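Local coordinates for protein C-type lectin domain family 4 member F (Mus musculus, PDB 6JJJ) that acts as the Kupffer cell receptor, a calcium-containing C-type lectin with affinity for galactose and fucose that could take part in endocytosis, at residues S61-S64 / Q65-A69; F35-F38 / S39-K42; T16-Q19 / V20-I24. One frame throughout, in Å; residues are numbered along the deposited sequence.

Contact 1 of 3, residues S61-S64 / Q65-A69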
loop_
_atom_site.group_PDB
_atom_site.type_symbol
_atom_site.label_atom_id
_atom_site.label_comp_id
_atom_site.label_asym_id
_atom_site.label_seq_id
_atom_site.Cartn_x
_atom_site.Cartn_y
_atom_site.Cartn_z
ATOM N N SER A 61 -0.408 -6.418 21.262
ATOM C CA SER A 61 -0.008 -7.416 22.247
ATOM C C SER A 61 1.288 -8.078 21.787
ATOM O O SER A 61 1.855 -7.723 20.750
ATOM C CB SER A 61 -1.110 -8.462 22.440
ATOM O OG SER A 61 -2.377 -7.847 22.595
ATOM N N VAL A 62 1.752 -9.063 22.554
ATOM C CA VAL A 62 2.931 -9.846 22.190
ATOM C C VAL A 62 2.630 -11.325 22.429
ATOM O O VAL A 62 2.771 -11.828 23.549
ATOM C CB VAL A 62 4.188 -9.402 22.953
ATOM C CG1 VAL A 62 4.609 -8.001 22.522
ATOM C CG2 VAL A 62 3.952 -9.445 24.458
ATOM N N THR A 63 2.226 -12.031 21.375
ATOM C CA THR A 63 2.141 -13.484 21.448
ATOM C C THR A 63 3.513 -14.144 21.367
ATOM O O THR A 63 3.669 -15.282 21.823
ATOM C CB THR A 63 1.248 -14.025 20.327
ATOM O OG1 THR A 63 1.164 -15.454 20.423
ATOM C CG2 THR A 63 1.798 -13.643 18.958
ATOM N N SER A 64 4.503 -13.452 20.802
ATOM C CA SER A 64 5.840 -13.989 20.608
ATOM C C SER A 64 6.859 -12.908 20.952
ATOM O O SER A 64 6.502 -11.782 21.314
ATOM C CB SER A 64 6.017 -14.494 19.170
ATOM O OG SER A 64 5.744 -13.469 18.228
ATOM N N GLN A 65 8.141 -13.255 20.829
ATOM C CA GLN A 65 9.238 -12.329 21.094
ATOM C C GLN A 65 9.750 -11.650 19.832
ATOM O O GLN A 65 10.126 -10.474 19.876
ATOM C CB GLN A 65 10.396 -13.061 21.779
ATOM C CG GLN A 65 11.157 -14.019 20.874
ATOM C CD GLN A 65 12.195 -14.832 21.626
ATOM O OE1 GLN A 65 12.433 -14.611 22.815
ATOM N NE2 GLN A 65 12.818 -15.781 20.936
ATOM N N GLU A 66 9.802 -12.376 18.711
ATOM C CA GLU A 66 10.127 -11.745 17.437
ATOM C C GLU A 66 9.117 -10.659 17.093
ATOM O O GLU A 66 9.438 -9.724 16.349
ATOM C CB GLU A 66 10.184 -12.789 16.323
ATOM C CG GLU A 66 11.512 -13.526 16.234
ATOM C CD GLU A 66 11.711 -14.218 14.897
ATOM O OE1 GLU A 66 10.800 -14.153 14.044
ATOM O OE2 GLU A 66 12.784 -14.824 14.696
ATOM N N GLU A 67 7.886 -10.784 17.595
ATOM C CA GLU A 67 6.907 -9.714 17.437
ATOM C C GLU A 67 7.385 -8.436 18.114
ATOM O O GLU A 67 7.303 -7.346 17.536
ATOM C CB GLU A 67 5.557 -10.148 18.004
ATOM C CG GLU A 67 4.506 -9.052 17.973
ATOM C CD GLU A 67 3.114 -9.575 18.251
ATOM O OE1 GLU A 67 2.994 -10.712 18.753
ATOM O OE2 GLU A 67 2.138 -8.849 17.971
ATOM N N GLN A 68 7.879 -8.552 19.353
ATOM C CA GLN A 68 8.369 -7.375 20.064
ATOM C C GLN A 68 9.493 -6.699 19.290
ATOM O O GLN A 68 9.589 -5.466 19.273
ATOM C CB GLN A 68 8.844 -7.752 21.470
ATOM C CG GLN A 68 9.470 -6.579 22.221
ATOM C CD GLN A 68 9.121 -6.548 23.701
ATOM O OE1 GLN A 68 8.370 -7.387 24.197
ATOM N NE2 GLN A 68 9.662 -5.563 24.412
ATOM N N ALA A 69 10.358 -7.488 18.649
ATOM C CA ALA A 69 11.426 -6.901 17.847
ATOM C C ALA A 69 10.845 -5.994 16.773
ATOM O O ALA A 69 11.275 -4.846 16.617
ATOM C CB ALA A 69 12.281 -8.003 17.219
#
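Glu-67 reaches back from the first turn of helix 65-75 to the loop 61-64 that leads into it, and its side chain is the thread to follow. At the root, CB lies 3.3 Å from Ser-64 OG. Ser-64 occupies the N-cap position, and its hydroxyl oxygen accepts the backbone N-H of Glu-67 in a long, weak capping bond, Glu-67 N to Ser-64 OG being 3.5 Å. From CB the chain sets off anti to the backbone N (chi1 176°) and stays extended, which carries it past the cap to the residues before it. Glu-67 CG passes 4.1 Å from Ser-61 O, and Glu-67 CD sits 4.0 Å from Val-62 CA. The carboxylate then splits its duties. OE1 accepts the backbone N-H of Thr-63 at 3.0 Å from Thr-63 N, a bent bond (138° at the hydrogen) arriving 37° out of the carboxylate plane; the methyl CG2 of Thr-63 lies beside the same oxygen. OE2 makes a salt bridge with Lys-149 and probably a hydrogen bond with Tyr-36. Farther round the helix, Gln-68 lightly touches Val-62, their OE1 and CG1 atoms 4.2 Å apart.

The pattern resembles a capping box without completing one, since the carboxylate takes the N-H of the residue before the N-cap and not that of Ser-64 itself. The chemistry implies a buried carboxylate that ties this helix of the C-type lectin domain both to its leading loop, through Thr-63 N, and to the neighbouring sheet, through Lys-149 and Tyr-36. Lys-149 probably favours its ionised form.

Contact 2 of 3, residues F35-F38 / S39-K42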
loop_
_atom_site.group_PDB
_atom_site.type_symbol
_atom_site.label_atom_id
_atom_site.label_comp_id
_atom_site.label_asym_id
_atom_site.label_seq_id
_atom_site.Cartn_x
_atom_site.Cartn_y
_atom_site.Cartn_z
ATOM N N PHE A 35 -2.044 -6.526 11.212
ATOM C CA PHE A 35 -1.691 -5.181 10.781
ATOM C C PHE A 35 -1.462 -4.296 12.001
ATOM O O PHE A 35 -2.207 -4.366 12.983
ATOM C CB PHE A 35 -2.785 -4.581 9.896
ATOM C CG PHE A 35 -2.753 -5.070 8.477
ATOM C CD1 PHE A 35 -1.899 -4.495 7.548
ATOM C CD2 PHE A 35 -3.581 -6.107 8.070
ATOM C CE1 PHE A 35 -1.871 -4.948 6.241
ATOM C CE2 PHE A 35 -3.556 -6.564 6.765
ATOM C CZ PHE A 35 -2.701 -5.986 5.850
ATOM N N TYR A 36 -0.411 -3.483 11.940
ATOM C CA TYR A 36 -0.031 -2.605 13.035
ATOM C C TYR A 36 -0.066 -1.158 12.569
ATOM O O TYR A 36 0.307 -0.853 11.431
ATOM C CB TYR A 36 1.366 -2.944 13.555
ATOM C CG TYR A 36 1.494 -4.339 14.110
ATOM C CD1 TYR A 36 1.623 -5.437 13.271
ATOM C CD2 TYR A 36 1.496 -4.557 15.480
ATOM C CE1 TYR A 36 1.745 -6.714 13.785
ATOM C CE2 TYR A 36 1.619 -5.827 15.999
ATOM C CZ TYR A 36 1.743 -6.901 15.152
ATOM O OH TYR A 36 1.865 -8.163 15.683
ATOM N N TYR A 37 -0.527 -0.271 13.450
ATOM C CA TYR A 37 -0.575 1.161 13.181
ATOM C C TYR A 37 0.223 1.899 14.246
ATOM O O TYR A 37 -0.106 1.823 15.435
ATOM C CB TYR A 37 -2.020 1.664 13.150
ATOM C CG TYR A 37 -2.141 3.161 12.989
ATOM C CD1 TYR A 37 -2.175 3.747 11.731
ATOM C CD2 TYR A 37 -2.223 3.989 14.100
ATOM C CE1 TYR A 37 -2.285 5.120 11.585
ATOM C CE2 TYR A 37 -2.335 5.356 13.963
ATOM C CZ TYR A 37 -2.364 5.918 12.704
ATOM O OH TYR A 37 -2.474 7.284 12.574
ATOM N N PHE A 38 1.253 2.622 13.819
ATOM C CA PHE A 38 2.072 3.436 14.712
ATOM C C PHE A 38 1.599 4.879 14.606
ATOM O O PHE A 38 1.665 5.481 13.528
ATOM C CB PHE A 38 3.553 3.294 14.367
ATOM C CG PHE A 38 4.062 1.889 14.511
ATOM C CD1 PHE A 38 3.857 0.962 13.500
ATOM C CD2 PHE A 38 4.717 1.484 15.661
ATOM C CE1 PHE A 38 4.306 -0.339 13.630
ATOM C CE2 PHE A 38 5.172 0.182 15.794
ATOM C CZ PHE A 38 4.969 -0.728 14.780
ATOM N N SER A 39 1.102 5.422 15.714
ATOM C CA SER A 39 0.380 6.682 15.664
ATOM C C SER A 39 1.328 7.842 15.364
ATOM O O SER A 39 2.538 7.784 15.613
ATOM C CB SER A 39 -0.358 6.934 16.981
ATOM O OG SER A 39 0.551 7.135 18.048
ATOM N N ARG A 40 0.754 8.906 14.800
ATOM C CA ARG A 40 1.476 10.146 14.554
ATOM C C ARG A 40 1.187 11.211 15.605
ATOM O O ARG A 40 1.980 12.148 15.752
ATOM C CB ARG A 40 1.131 10.686 13.159
ATOM C CG ARG A 40 -0.325 11.075 12.959
ATOM C CD ARG A 40 -0.622 11.393 11.491
ATOM N NE ARG A 40 -1.427 10.357 10.846
ATOM C CZ ARG A 40 -2.757 10.333 10.848
ATOM N NH1 ARG A 40 -3.438 11.293 11.461
ATOM N NH2 ARG A 40 -3.408 9.353 10.236
ATOM N N ASP A 41 0.088 11.075 16.342
ATOM C CA ASP A 41 -0.249 11.939 17.464
ATOM C C ASP A 41 0.103 11.225 18.767
ATOM O O ASP A 41 0.458 10.044 18.783
ATOM C CB ASP A 41 -1.738 12.300 17.417
ATOM C CG ASP A 41 -2.088 13.493 18.289
ATOM O OD1 ASP A 41 -1.170 14.139 18.838
ATOM O OD2 ASP A 41 -3.295 13.785 18.420
ATOM N N LYS A 42 0.007 11.959 19.873
ATOM C CA LYS A 42 0.246 11.415 21.204
ATOM C C LYS A 42 -0.978 11.675 22.069
ATOM O O LYS A 42 -1.470 12.807 22.127
ATOM C CB LYS A 42 1.494 12.034 21.843
ATOM C CG LYS A 42 1.397 13.529 22.077
ATOM C CD LYS A 42 2.669 14.085 22.710
ATOM C CE LYS A 42 3.874 13.972 21.778
ATOM N NZ LYS A 42 4.641 12.711 21.975
#
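Ser-39 rests its backbone against the ring of Tyr-37 where strand 34-38, an inner strand of the antiparallel sheet of the C-type lectin fold, gives way to the loop toward helix 45-54. Tyr-37 CE2 lies 3.5 Å from Ser-39 CA and 3.9 Å from Ser-39 CB. With CG anti to the backbone N (chi1 175°), the ring leans along the chain toward Ser-39. Trp-28 and Phe-51 meet the same ring, making it part of the aromatic core.

Phe-38, near the end of the strand, links directly to Ser-39, while its ring heads off to pack on Leu-71 and Thr-74 of helix 65-75. Beyond the ring of Tyr-37, its hydroxyl oxygen sits over one face of the Arg-40 guanidinium, 3.1 Å above that plane and displaced toward the rim. The ring and guanidinium planes are almost perpendicular, and the OH to NH2 approach is too badly angled for a hydrogen bond. Arg-40 NH1 is instead hydrogen-bonded to Gln-73 of the second subunit, linking the segment that follows the strand to a neighbouring copy of the protein.

Ser-39 OG also bonds to Trp-146 N. Within the loop it donates to Asp-41 O, 3.0 Å from Ser-39 OG to Asp-41 O, in the carbonyl plane with a C=O...donor angle of 159°.

Contact 3 of 3, residues T16-Q19 / V20-I24; sequences TQNQ and VLQLI
Asn-18 and Gln-22 sit one turn apart on helix 9-25, which packs against its copies as in a trimeric coiled coil. The amides of Asn-18 and Gln-22 are close together but turned 82° from each other. Asn-18 ND2 and Gln-22 NE2 lie 3.2 Å apart as modelled; both are donors, so the pair is no hydrogen bond. A chi1 of -176° swings the Asn-18 amide away from its own backbone N and alongside the next turn, where OD1 comes 4.1 Å from Leu-21 CD1, the two side chains crossing at about a right angle. The same OD1 makes a weak hydrogen bond to Trp-154 of the second subunit. Leu-21 itself packs on Leu-21 of the second and third subunits, and Ile-24 likewise meets its own copies, consistent with a hydrophobic core built by three helices.

Beneath the side chains run the helical i to i+4 bonds. Val-20 N donates to Thr-16 O at 3.2 Å, almost straight on to the carbonyl (174°), and Gln-22 N to Asn-18 O at 3.2 Å. On the flank toward Trp-28, Leu-23 lays its branch point against the preceding turn, Leu-23 CG standing 3.5 Å from Gln-19 O.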
loop_
_atom_site.group_PDB
_atom_site.type_symbol
_atom_site.label_atom_id
_atom_site.label_comp_id
_atom_site.label_asym_id
_atom_site.label_seq_id
_atom_site.Cartn_x
_atom_site.Cartn_y
_atom_site.Cartn_z
ATOM N N THR A 16 -12.115 -8.096 0.308
ATOM C CA THR A 16 -10.988 -8.133 1.233
ATOM C C THR A 16 -9.816 -7.352 0.656
ATOM O O THR A 16 -9.246 -6.477 1.318
ATOM C CB THR A 16 -10.573 -9.576 1.521
ATOM O OG1 THR A 16 -10.079 -10.189 0.324
ATOM C CG2 THR A 16 -11.742 -10.364 2.058
ATOM N N GLN A 17 -9.528 -7.608 -0.569
ATOM C CA GLN A 17 -8.479 -6.861 -1.132
ATOM C C GLN A 17 -8.686 -5.426 -0.740
ATOM O O GLN A 17 -7.870 -4.795 -0.135
ATOM C CB GLN A 17 -8.543 -6.951 -2.625
ATOM C CG GLN A 17 -7.698 -8.040 -3.199
ATOM C CD GLN A 17 -7.342 -7.761 -4.622
ATOM O OE1 GLN A 17 -7.880 -6.855 -5.242
ATOM N NE2 GLN A 17 -6.428 -8.535 -5.149
ATOM N N ASN A 18 -9.826 -4.901 -1.064
ATOM C CA ASN A 18 -10.047 -3.478 -0.830
ATOM C C ASN A 18 -9.778 -3.115 0.624
ATOM O O ASN A 18 -9.193 -2.063 0.908
ATOM C CB ASN A 18 -11.476 -3.096 -1.212
ATOM C CG ASN A 18 -11.732 -1.604 -1.085
ATOM O OD1 ASN A 18 -10.995 -0.787 -1.638
ATOM N ND2 ASN A 18 -12.775 -1.242 -0.344
ATOM N N GLN A 19 -10.202 -3.971 1.558
ATOM C CA GLN A 19 -10.052 -3.662 2.976
ATOM C C GLN A 19 -8.597 -3.389 3.334
ATOM O O GLN A 19 -8.305 -2.499 4.141
ATOM C CB GLN A 19 -10.603 -4.810 3.820
ATOM C CG GLN A 19 -10.553 -4.573 5.321
ATOM C CD GLN A 19 -11.228 -5.686 6.102
ATOM O OE1 GLN A 19 -11.914 -6.531 5.529
ATOM N NE2 GLN A 19 -11.038 -5.691 7.418
ATOM N N VAL A 20 -7.670 -4.144 2.744
ATOM C CA VAL A 20 -6.265 -3.969 3.082
ATOM C C VAL A 20 -5.725 -2.684 2.466
ATOM O O VAL A 20 -4.834 -2.042 3.037
ATOM C CB VAL A 20 -5.458 -5.205 2.641
ATOM C CG1 VAL A 20 -6.081 -6.477 3.211
ATOM C CG2 VAL A 20 -5.372 -5.278 1.129
ATOM N N LEU A 21 -6.256 -2.276 1.310
ATOM C CA LEU A 21 -5.851 -1.005 0.722
ATOM C C LEU A 21 -6.133 0.148 1.678
ATOM O O LEU A 21 -5.268 1.000 1.916
ATOM C CB LEU A 21 -6.579 -0.783 -0.601
ATOM C CG LEU A 21 -6.160 -1.644 -1.788
ATOM C CD1 LEU A 21 -7.161 -1.486 -2.922
ATOM C CD2 LEU A 21 -4.775 -1.269 -2.270
ATOM N N GLN A 22 -7.341 0.184 2.247
ATOM C CA GLN A 22 -7.677 1.230 3.208
ATOM C C GLN A 22 -6.689 1.239 4.367
ATOM O O GLN A 22 -6.327 2.306 4.879
ATOM C CB GLN A 22 -9.109 1.034 3.711
ATOM C CG GLN A 22 -10.171 1.159 2.616
ATOM C CD GLN A 22 -11.546 0.670 3.051
ATOM O OE1 GLN A 22 -11.737 0.245 4.190
ATOM N NE2 GLN A 22 -12.511 0.731 2.139
ATOM N N LEU A 23 -6.220 0.059 4.777
ATOM C CA LEU A 23 -5.280 -0.031 5.888
ATOM C C LEU A 23 -3.924 0.553 5.512
ATOM O O LEU A 23 -3.449 1.507 6.139
ATOM C CB LEU A 23 -5.132 -1.487 6.325
ATOM C CG LEU A 23 -6.329 -2.120 7.034
ATOM C CD1 LEU A 23 -6.127 -3.615 7.204
ATOM C CD2 LEU A 23 -6.543 -1.439 8.382
ATOM N N ILE A 24 -3.271 -0.022 4.499
ATOM C CA ILE A 24 -1.951 0.471 4.127
ATOM C C ILE A 24 -2.046 1.892 3.588
ATOM O O ILE A 24 -1.091 2.668 3.704
ATOM C CB ILE A 24 -1.277 -0.471 3.114
ATOM C CG1 ILE A 24 0.147 0.005 2.805
ATOM C CG2 ILE A 24 -2.093 -0.549 1.834
ATOM C CD1 ILE A 24 1.072 0.101 4.020
#

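In the fold
Along the chain the order is contact 3, contact 2, contact 1. Contact 3 belongs to the N-terminal helix 9-25, its centre about 20 Å from that of the chain, while contacts 1 and 2 belong to the lectin domain. The centres of contacts 2 and 3 are about 17 Å apart, joined by Phe-35 CD2 packing 3.7 Å from Leu-23 CD1. Contacts 1 and 2 are also about 17 Å apart between centres, bridged by Glu-67 and Tyr-36. Contacts 1 and 3, about 24 Å apart between centres and about 15 Å between nearest atoms, do not touch. Strand 34-38 thus couples helix 65-75 to helix 9-25, and contacts 2 and 3 both reach the second subunit.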